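Local structure of BauA (6HCP) at residues E82-N94 with V602-E614. The protein probably carries ferric preacinetobactin, an iron-loaded siderophore, across the outer membrane of Acinetobacter baumannii as a TonB-dependent receptor. Residues are numbered along the deposited sequence; the frame is centred on the assembly and turned at random. Where two conformers were deposited one is given.
Sequences EVIAATDPSIYTN and VAVPKNQAKLGAE. With C8E ((hydroxyethyloxy)tri(ethyloxy)octane), chain B.
This contact joins the plug of a TonB-dependent receptor to the inner wall of its beta-barrel: the lumen-facing side chains of Gln608 and Lys610, on the barrel strand, meet the Asp88-Ile91 type I turn of the plug. Lys610 reaches in fully extended beyond CG, and its ammonium is held by three plug carbonyls. Lys610 NZ lies 2.8 Å from Ala85 O, in that carbonyl's plane, and 2.7 Å from Ile91 O, tilted 25° from the plane. The third bond, Lys610 NZ to Asp88 O at 3.0 Å, comes from above the carbonyl plane, while Ile91 N closes the turn on the same oxygen from the opposite face. A water adds a fourth partner and links Lys610 NZ to Thr93 N. The buried charge is thus probably stabilised mainly by backbone oxygens; the Asp88 carboxylate is salt-bridged to Lys142, and Asp88 OD1 accepts from Ser90 N, an Asx turn. Beside it, Gln608 NE2 makes a weak bond to Ile91 O (3.4 Å).

Tyr92 lays its ring against the wall, swung toward the barrel strand by a chi1 of 177° that sets CG anti to the backbone N; Pro605 CD sits over one face, 3.6 Å from the ring centroid and 14° off the normal, a CH-pi contact. A water 2.7 Å from Tyr92 OH donates to Ala603 O, and the hydroxyl also bonds Arg649. At the other end, Thr87 CG2 approaches Gly612 N at 4.1 Å.

Barrel strands 575-590 and 622-637 flank 599-618 and continue this wall, touching Thr87 through Met578 and Asn629, while plug strand 91-92 pairs with 105-106.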
ATOM      1  N   GLU A  82     -13.678 -15.976  10.250  1.00 25.45           N
ATOM      2  CA  GLU A  82     -12.281 -15.839   9.804  1.00 28.50           C
ATOM      3  C   GLU A  82     -11.566 -17.189   9.837  1.00 29.86           C
ATOM      4  O   GLU A  82     -10.512 -17.326   9.226  1.00 32.25           O
ATOM      5  CB  GLU A  82     -11.546 -14.820  10.676  1.00 29.22           C
ATOM      6  CG  GLU A  82     -11.992 -13.404  10.382  1.00 32.73           C
ATOM      7  CD  GLU A  82     -11.289 -12.302  11.154  1.00 33.75           C
ATOM      8  OE1 GLU A  82     -10.258 -12.573  11.802  1.00 33.44           O
ATOM      9  OE2 GLU A  82     -11.758 -11.163  11.060  1.00 35.90           O
ATOM     10  N   VAL A  83     -12.151 -18.188  10.514  1.00 24.23           N
ATOM     11  CA  VAL A  83     -11.658 -19.539  10.432  1.00 23.78           C
ATOM     12  C   VAL A  83     -12.293 -20.273   9.248  1.00 24.33           C
ATOM     13  O   VAL A  83     -11.602 -20.951   8.492  1.00 28.21           O
ATOM     14  CB  VAL A  83     -11.900 -20.314  11.743  1.00 25.45           C
ATOM     15  CG1 VAL A  83     -11.331 -21.711  11.649  1.00 28.29           C
ATOM     16  CG2 VAL A  83     -11.333 -19.589  12.955  1.00 27.94           C
ATOM     17  N   ILE A  84     -13.631 -20.295   9.188  1.00 25.78           N
ATOM     18  CA  ILE A  84     -14.310 -21.289   8.337  1.00 24.51           C
ATOM     19  C   ILE A  84     -14.520 -20.785   6.902  1.00 25.31           C
ATOM     20  O   ILE A  84     -14.742 -21.605   6.003  1.00 27.45           O
ATOM     21  CB  ILE A  84     -15.640 -21.756   8.961  1.00 24.65           C
ATOM     22  CG1 ILE A  84     -16.676 -20.629   9.011  1.00 23.64           C
ATOM     23  CG2 ILE A  84     -15.362 -22.369  10.324  1.00 24.93           C
ATOM     24  CD1 ILE A  84     -18.060 -21.085   9.463  1.00 27.90           C
ATOM     25  N   ALA A  85     -14.514 -19.471   6.677  1.00 24.47           N
ATOM     26  CA  ALA A  85     -14.852 -18.929   5.361  1.00 26.65           C
ATOM     27  C   ALA A  85     -13.602 -18.710   4.499  1.00 27.72           C
ATOM     28  O   ALA A  85     -13.717 -18.487   3.310  1.00 31.39           O
ATOM     29  CB  ALA A  85     -15.631 -17.640   5.492  1.00 26.57           C
ATOM     30  N   ALA A  86     -12.419 -18.684   5.106  1.00 28.23           N
ATOM     31  CA  ALA A  86     -11.237 -18.173   4.379  1.00 31.26           C
ATOM     32  C   ALA A  86     -10.957 -19.034   3.134  1.00 30.59           C
ATOM     33  O   ALA A  86     -10.700 -18.511   2.069  1.00 28.63           O
ATOM     34  CB  ALA A  86     -10.049 -18.107   5.307  1.00 31.58           C
ATOM     35  N   THR A  87     -11.013 -20.359   3.266  1.00 24.84           N
ATOM     36  CA  THR A  87     -10.634 -21.251   2.178  1.00 26.60           C
ATOM     37  C   THR A  87     -11.789 -22.118   1.669  1.00 26.38           C
ATOM     38  O   THR A  87     -11.576 -22.957   0.799  1.00 29.95           O
ATOM     39  CB  THR A  87      -9.455 -22.147   2.593  1.00 29.21           C
ATOM     40  OG1 THR A  87      -9.776 -22.894   3.774  1.00 29.66           O
ATOM     41  CG2 THR A  87      -8.218 -21.309   2.822  1.00 26.52           C
ATOM     42  N   ASP A  88     -12.969 -22.038   2.297  1.00 25.31           N
ATOM     43  CA  ASP A  88     -14.034 -22.999   1.986  1.00 25.90           C
ATOM     44  C   ASP A  88     -14.988 -22.382   0.971  1.00 25.60           C
ATOM     45  O   ASP A  88     -15.718 -21.440   1.273  1.00 24.08           O
ATOM     46  CB  ASP A  88     -14.782 -23.408   3.254  1.00 26.70           C
ATOM     47  CG  ASP A  88     -15.756 -24.560   3.057  1.00 28.45           C
ATOM     48  OD1 ASP A  88     -16.230 -24.755   1.910  1.00 27.40           O
ATOM     49  OD2 ASP A  88     -16.075 -25.198   4.070  1.00 29.79           O
ATOM     50  N   PRO A  89     -14.985 -22.858  -0.285  1.00 25.04           N
ATOM     51  CA  PRO A  89     -15.823 -22.256  -1.324  1.00 26.61           C
ATOM     52  C   PRO A  89     -17.328 -22.519  -1.160  1.00 28.98           C
ATOM     53  O   PRO A  89     -18.130 -21.948  -1.898  1.00 28.35           O
ATOM     54  CB  PRO A  89     -15.331 -22.953  -2.602  1.00 28.77           C
ATOM     55  CG  PRO A  89     -14.880 -24.321  -2.118  1.00 31.35           C
ATOM     56  CD  PRO A  89     -14.312 -24.084  -0.734  1.00 27.34           C
ATOM     57  N   SER A  90     -17.700 -23.361  -0.194  1.00 24.25           N
ATOM     58  CA  SER A  90     -19.110 -23.586   0.096  1.00 27.19           C
ATOM     59  C   SER A  90     -19.593 -22.686   1.237  1.00 27.08           C
ATOM     60  O   SER A  90     -20.744 -22.806   1.677  1.00 25.23           O
ATOM     61  CB  SER A  90     -19.358 -25.056   0.396  1.00 33.90           C
ATOM     62  OG  SER A  90     -19.232 -25.813  -0.799  1.00 39.59           O
ATOM     63  N   ILE A  91     -18.716 -21.813   1.745  1.00 22.82           N
ATOM     64  CA  ILE A  91     -19.133 -20.870   2.768  1.00 25.19           C
ATOM     65  C   ILE A  91     -18.990 -19.448   2.209  1.00 28.47           C
ATOM     66  O   ILE A  91     -18.029 -19.138   1.517  1.00 27.27           O
ATOM     67  CB  ILE A  91     -18.320 -21.100   4.054  1.00 26.31           C
ATOM     68  CG1 ILE A  91     -18.557 -22.538   4.547  1.00 26.57           C
ATOM     69  CG2 ILE A  91     -18.656 -20.047   5.100  1.00 27.84           C
ATOM     70  CD1 ILE A  91     -18.037 -22.851   5.894  1.00 32.10           C
ATOM     71  N   TYR A  92     -20.004 -18.623   2.449  1.00 23.82           N
ATOM     72  CA  TYR A  92     -19.985 -17.249   1.973  1.00 23.90           C
ATOM     73  C   TYR A  92     -20.272 -16.298   3.130  1.00 23.66           C
ATOM     74  O   TYR A  92     -21.224 -16.508   3.889  1.00 21.58           O
ATOM     75  CB  TYR A  92     -21.020 -17.020   0.874  1.00 25.86           C
ATOM     76  CG  TYR A  92     -21.084 -15.591   0.405  1.00 23.66           C
ATOM     77  CD1 TYR A  92     -20.037 -15.036  -0.319  1.00 24.09           C
ATOM     78  CD2 TYR A  92     -22.134 -14.762   0.781  1.00 23.63           C
ATOM     79  CE1 TYR A  92     -20.019 -13.685  -0.632  1.00 25.69           C
ATOM     80  CE2 TYR A  92     -22.131 -13.417   0.470  1.00 23.98           C
ATOM     81  CZ  TYR A  92     -21.093 -12.885  -0.282  1.00 23.68           C
ATOM     82  OH  TYR A  92     -21.085 -11.555  -0.558  1.00 25.17           O
ATOM     83  N   THR A  93     -19.479 -15.226   3.211  1.00 22.61           N
ATOM     84  CA  THR A  93     -19.761 -14.105   4.103  1.00 22.97           C
ATOM     85  C   THR A  93     -19.769 -12.817   3.280  1.00 23.99           C
ATOM     86  O   THR A  93     -18.996 -12.672   2.320  1.00 23.34           O
ATOM     87  CB  THR A  93     -18.768 -14.025   5.280  1.00 23.45           C
ATOM     88  OG1 THR A  93     -19.153 -12.926   6.113  1.00 22.37           O
ATOM     89  CG2 THR A  93     -17.337 -13.849   4.827  1.00 24.24           C
ATOM     90  N   ASN A  94     -20.579 -11.846   3.714  1.00 21.60           N
ATOM     91  CA  ASN A  94     -20.592 -10.530   3.141  1.00 24.04           C
ATOM     92  C   ASN A  94     -19.311  -9.765   3.546  1.00 24.83           C
ATOM     93  O   ASN A  94     -19.003  -8.761   2.952  1.00 24.50           O
ATOM     94  CB  ASN A  94     -21.840  -9.744   3.530  1.00 22.25           C
ATOM     95  CG  ASN A  94     -21.994  -9.547   5.013  1.00 24.76           C
ATOM     96  OD1 ASN A  94     -22.111 -10.529   5.768  1.00 24.96           O
ATOM     97  ND2 ASN A  94     -21.919  -8.293   5.444  1.00 23.24           N
ATOM     98  N   VAL A 602     -31.262 -14.138  -3.192  1.00 21.96           N
ATOM     99  CA  VAL A 602     -30.446 -12.962  -2.886  1.00 22.81           C
ATOM    100  C   VAL A 602     -29.157 -13.384  -2.170  1.00 22.45           C
ATOM    101  O   VAL A 602     -29.036 -14.487  -1.629  1.00 22.61           O
ATOM    102  CB  VAL A 602     -31.224 -11.932  -2.049  1.00 23.04           C
ATOM    103  CG1 VAL A 602     -32.443 -11.388  -2.789  1.00 27.68           C
ATOM    104  CG2 VAL A 602     -31.603 -12.498  -0.691  1.00 25.90           C
ATOM    105  N   ALA A 603     -28.173 -12.480  -2.224  1.00 24.38           N
ATOM    106  CA  ALA A 603     -27.052 -12.358  -1.279  1.00 22.68           C
ATOM    107  C   ALA A 603     -25.871 -13.239  -1.690  1.00 23.73           C
ATOM    108  O   ALA A 603     -24.721 -12.851  -1.450  1.00 23.94           O
ATOM    109  CB  ALA A 603     -27.490 -12.630   0.145  1.00 23.91           C
ATOM    110  N   VAL A 604     -26.140 -14.468  -2.131  1.00 21.54           N
ATOM    111  CA  VAL A 604     -25.099 -15.459  -2.331  1.00 22.21           C
ATOM    112  C   VAL A 604     -24.609 -15.414  -3.774  1.00 23.56           C
ATOM    113  O   VAL A 604     -25.392 -15.236  -4.696  1.00 26.40           O
ATOM    114  CB  VAL A 604     -25.560 -16.873  -1.944  1.00 25.03           C
ATOM    115  CG1 VAL A 604     -25.756 -16.970  -0.443  1.00 29.92           C
ATOM    116  CG2 VAL A 604     -26.800 -17.294  -2.713  1.00 30.13           C
ATOM    117  N   PRO A 605     -23.302 -15.648  -4.002  1.00 24.95           N
ATOM    118  CA  PRO A 605     -22.758 -15.743  -5.353  1.00 24.91           C
ATOM    119  C   PRO A 605     -22.991 -17.147  -5.910  1.00 24.56           C
ATOM    120  O   PRO A 605     -23.014 -18.118  -5.146  1.00 24.13           O
ATOM    121  CB  PRO A 605     -21.255 -15.501  -5.150  1.00 23.87           C
ATOM    122  CG  PRO A 605     -20.988 -16.007  -3.764  1.00 25.74           C
ATOM    123  CD  PRO A 605     -22.248 -15.709  -2.973  1.00 24.68           C
ATOM    124  N   LYS A 606     -23.052 -17.260  -7.240  1.00 24.69           N
ATOM    125  CA  LYS A 606     -23.172 -18.571  -7.871  1.00 22.79           C
ATOM    126  C   LYS A 606     -21.809 -19.253  -8.013  1.00 26.74           C
ATOM    127  O   LYS A 606     -21.733 -20.461  -7.971  1.00 26.71           O
ATOM    128  CB  LYS A 606     -23.850 -18.452  -9.233  1.00 25.48           C
ATOM    129  CG  LYS A 606     -25.325 -18.101  -9.118  1.00 28.15           C
ATOM    130  CD  LYS A 606     -26.020 -17.986 -10.454  1.00 35.12           C
ATOM    131  CE  LYS A 606     -26.467 -19.307 -11.019  1.00 47.17           C
ATOM    132  NZ  LYS A 606     -27.592 -19.085 -11.955  1.00 49.42           N
ATOM    133  N   ASN A 607     -20.740 -18.468  -8.098  1.00 24.33           N
ATOM    134  CA  ASN A 607     -19.393 -19.040  -8.296  1.00 23.86           C
ATOM    135  C   ASN A 607     -18.480 -18.554  -7.167  1.00 25.03           C
ATOM    136  O   ASN A 607     -18.397 -17.366  -6.946  1.00 25.90           O
ATOM    137  CB  ASN A 607     -18.797 -18.655  -9.653  1.00 26.10           C
ATOM    138  CG  ASN A 607     -19.698 -19.011 -10.830  1.00 34.16           C
ATOM    139  OD1 ASN A 607     -20.371 -20.021 -10.802  1.00 40.80           O
ATOM    140  ND2 ASN A 607     -19.530 -18.333 -11.946  1.00 48.71           N
ATOM    141  N   GLN A 608     -17.660 -19.464  -6.629  1.00 24.26           N
ATOM    142  CA  GLN A 608     -16.587 -19.102  -5.704  1.00 25.64           C
ATOM    143  C   GLN A 608     -15.339 -19.905  -6.043  1.00 27.73           C
ATOM    144  O   GLN A 608     -15.410 -21.090  -6.379  1.00 29.29           O
ATOM    145  CB  GLN A 608     -16.951 -19.397  -4.252  1.00 28.70           C
ATOM    146  CG  GLN A 608     -18.115 -18.598  -3.707  1.00 28.86           C
ATOM    147  CD  GLN A 608     -18.103 -18.643  -2.194  1.00 36.26           C
ATOM    148  OE1 GLN A 608     -17.053 -18.729  -1.578  1.00 43.23           O
ATOM    149  NE2 GLN A 608     -19.259 -18.869  -1.610  1.00 36.94           N
ATOM    150  N   ALA A 609     -14.192 -19.245  -5.911  1.00 24.80           N
ATOM    151  CA  ALA A 609     -12.897 -19.886  -5.994  1.00 26.25           C
ATOM    152  C   ALA A 609     -12.009 -19.311  -4.893  1.00 27.08           C
ATOM    153  O   ALA A 609     -11.907 -18.080  -4.751  1.00 25.74           O
ATOM    154  CB  ALA A 609     -12.278 -19.632  -7.343  1.00 29.07           C
ATOM    155  N   LYS A 610     -11.500 -20.196  -4.038  1.00 23.28           N
ATOM    156  CA  LYS A 610     -10.679 -19.792  -2.924  1.00 24.04           C
ATOM    157  C   LYS A 610      -9.423 -20.660  -2.911  1.00 26.71           C
ATOM    158  O   LYS A 610      -9.502 -21.859  -3.095  1.00 28.00           O
ATOM    159  CB  LYS A 610     -11.448 -19.937  -1.610  1.00 27.26           C
ATOM    160  CG  LYS A 610     -12.586 -18.948  -1.421  1.00 26.51           C
ATOM    161  CD  LYS A 610     -13.428 -19.196  -0.178  1.00 25.55           C
ATOM    162  CE  LYS A 610     -14.528 -18.168  -0.034  1.00 26.22           C
ATOM    163  NZ  LYS A 610     -15.425 -18.478   1.101  1.00 27.49           N
ATOM    164  N   LEU A 611      -8.289 -20.040  -2.576  0.50 24.41           N
ATOM    165  CA  LEU A 611      -7.052 -20.785  -2.414  0.50 25.51           C
ATOM    166  C   LEU A 611      -6.182 -20.084  -1.376  0.50 25.06           C
ATOM    167  O   LEU A 611      -5.930 -18.888  -1.476  0.50 26.05           O
ATOM    168  CB  LEU A 611      -6.323 -20.875  -3.758  0.50 25.98           C
ATOM    169  CG  LEU A 611      -5.014 -21.664  -3.736  0.50 27.46           C
ATOM    170  CD1 LEU A 611      -5.257 -23.071  -3.235  0.50 29.98           C
ATOM    171  CD2 LEU A 611      -4.383 -21.695  -5.120  0.50 28.77           C
ATOM    172  N   GLY A 612      -5.757 -20.860  -0.382  1.00 24.54           N
ATOM    173  CA  GLY A 612      -4.789 -20.429   0.594  1.00 24.62           C
ATOM    174  C   GLY A 612      -3.561 -21.327   0.517  1.00 28.79           C
ATOM    175  O   GLY A 612      -3.670 -22.554   0.444  1.00 29.74           O
ATOM    176  N   ALA A 613      -2.394 -20.704   0.358  1.00 29.11           N
ATOM    177  CA  ALA A 613      -1.153 -21.432   0.201  1.00 29.75           C
ATOM    178  C   ALA A 613      -0.166 -20.914   1.238  1.00 30.05           C
ATOM    179  O   ALA A 613      -0.198 -19.722   1.586  1.00 29.19           O
ATOM    180  CB  ALA A 613      -0.603 -21.267  -1.202  1.00 35.12           C
ATOM    181  N   GLU A 614       0.718 -21.815   1.686  1.00 29.18           N
ATOM    182  CA  GLU A 614       1.828 -21.460   2.543  1.00 29.39           C
ATOM    183  C   GLU A 614       3.079 -22.188   2.027  1.00 29.17           C
ATOM    184  O   GLU A 614       2.991 -23.316   1.533  1.00 29.51           O
ATOM    185  CB  GLU A 614       1.559 -21.852   3.997  1.00 29.42           C
ATOM    186  CG  GLU A 614       0.423 -21.097   4.663  1.00 33.01           C
ATOM    187  CD  GLU A 614       0.343 -21.283   6.168  1.00 34.24           C
ATOM    188  OE1 GLU A 614       0.911 -22.278   6.655  1.00 36.16           O
ATOM    189  OE2 GLU A 614      -0.240 -20.421   6.842  1.00 50.18           O
TER
HETATM  190  C1  C8E B 827     -16.288 -28.308  -9.487  1.00 60.20           C
HETATM  191  C2  C8E B 827     -15.886 -27.157 -10.373  1.00 63.07           C
HETATM  192  C3  C8E B 827     -16.592 -25.862  -9.984  1.00 54.75           C
HETATM  193  C4  C8E B 827     -16.097 -24.717 -10.868  1.00 63.17           C
HETATM  194  C5  C8E B 827     -16.630 -23.359 -10.423  1.00 64.66           C
HETATM  195  C6  C8E B 827     -15.743 -22.219 -10.916  1.00 58.87           C
HETATM  196  C7  C8E B 827     -16.098 -20.909 -10.220  1.00 61.68           C
HETATM  197  C8  C8E B 827     -14.982 -19.855 -10.301  1.00 50.90           C
HETATM  198  O9  C8E B 827     -15.512 -18.535 -10.353  1.00 48.35           O
HETATM  199  C10 C8E B 827     -14.874 -17.528  -9.555  1.00 41.83           C
HETATM  200  C11 C8E B 827     -15.573 -16.184  -9.679  1.00 47.66           C
HETATM  201  O12 C8E B 827     -14.982 -15.303 -10.638  1.00 53.96           O
HETATM  202  C13 C8E B 827     -15.920 -14.917 -11.688  1.00 79.35           C
HETATM  203  C14 C8E B 827     -16.310 -13.421 -11.659  1.00 87.85           C
HETATM  204  O15 C8E B 827     -17.675 -13.092 -12.066  1.00 78.65           O
HETATM  205  C16 C8E B 827     -18.095 -11.742 -11.671  1.00 42.91           C
HETATM  206  C17 C8E B 827     -19.574 -11.345 -11.977  1.00 43.03           C
HETATM  207  O18 C8E B 827     -19.684  -9.903 -11.740  1.00 38.71           O
HETATM  208  O   HOH W   1     -23.595 -10.513  -0.890  1.00 24.57           O
HETATM  209  O   HOH W   2     -16.608 -15.794   1.784  1.00 33.54           O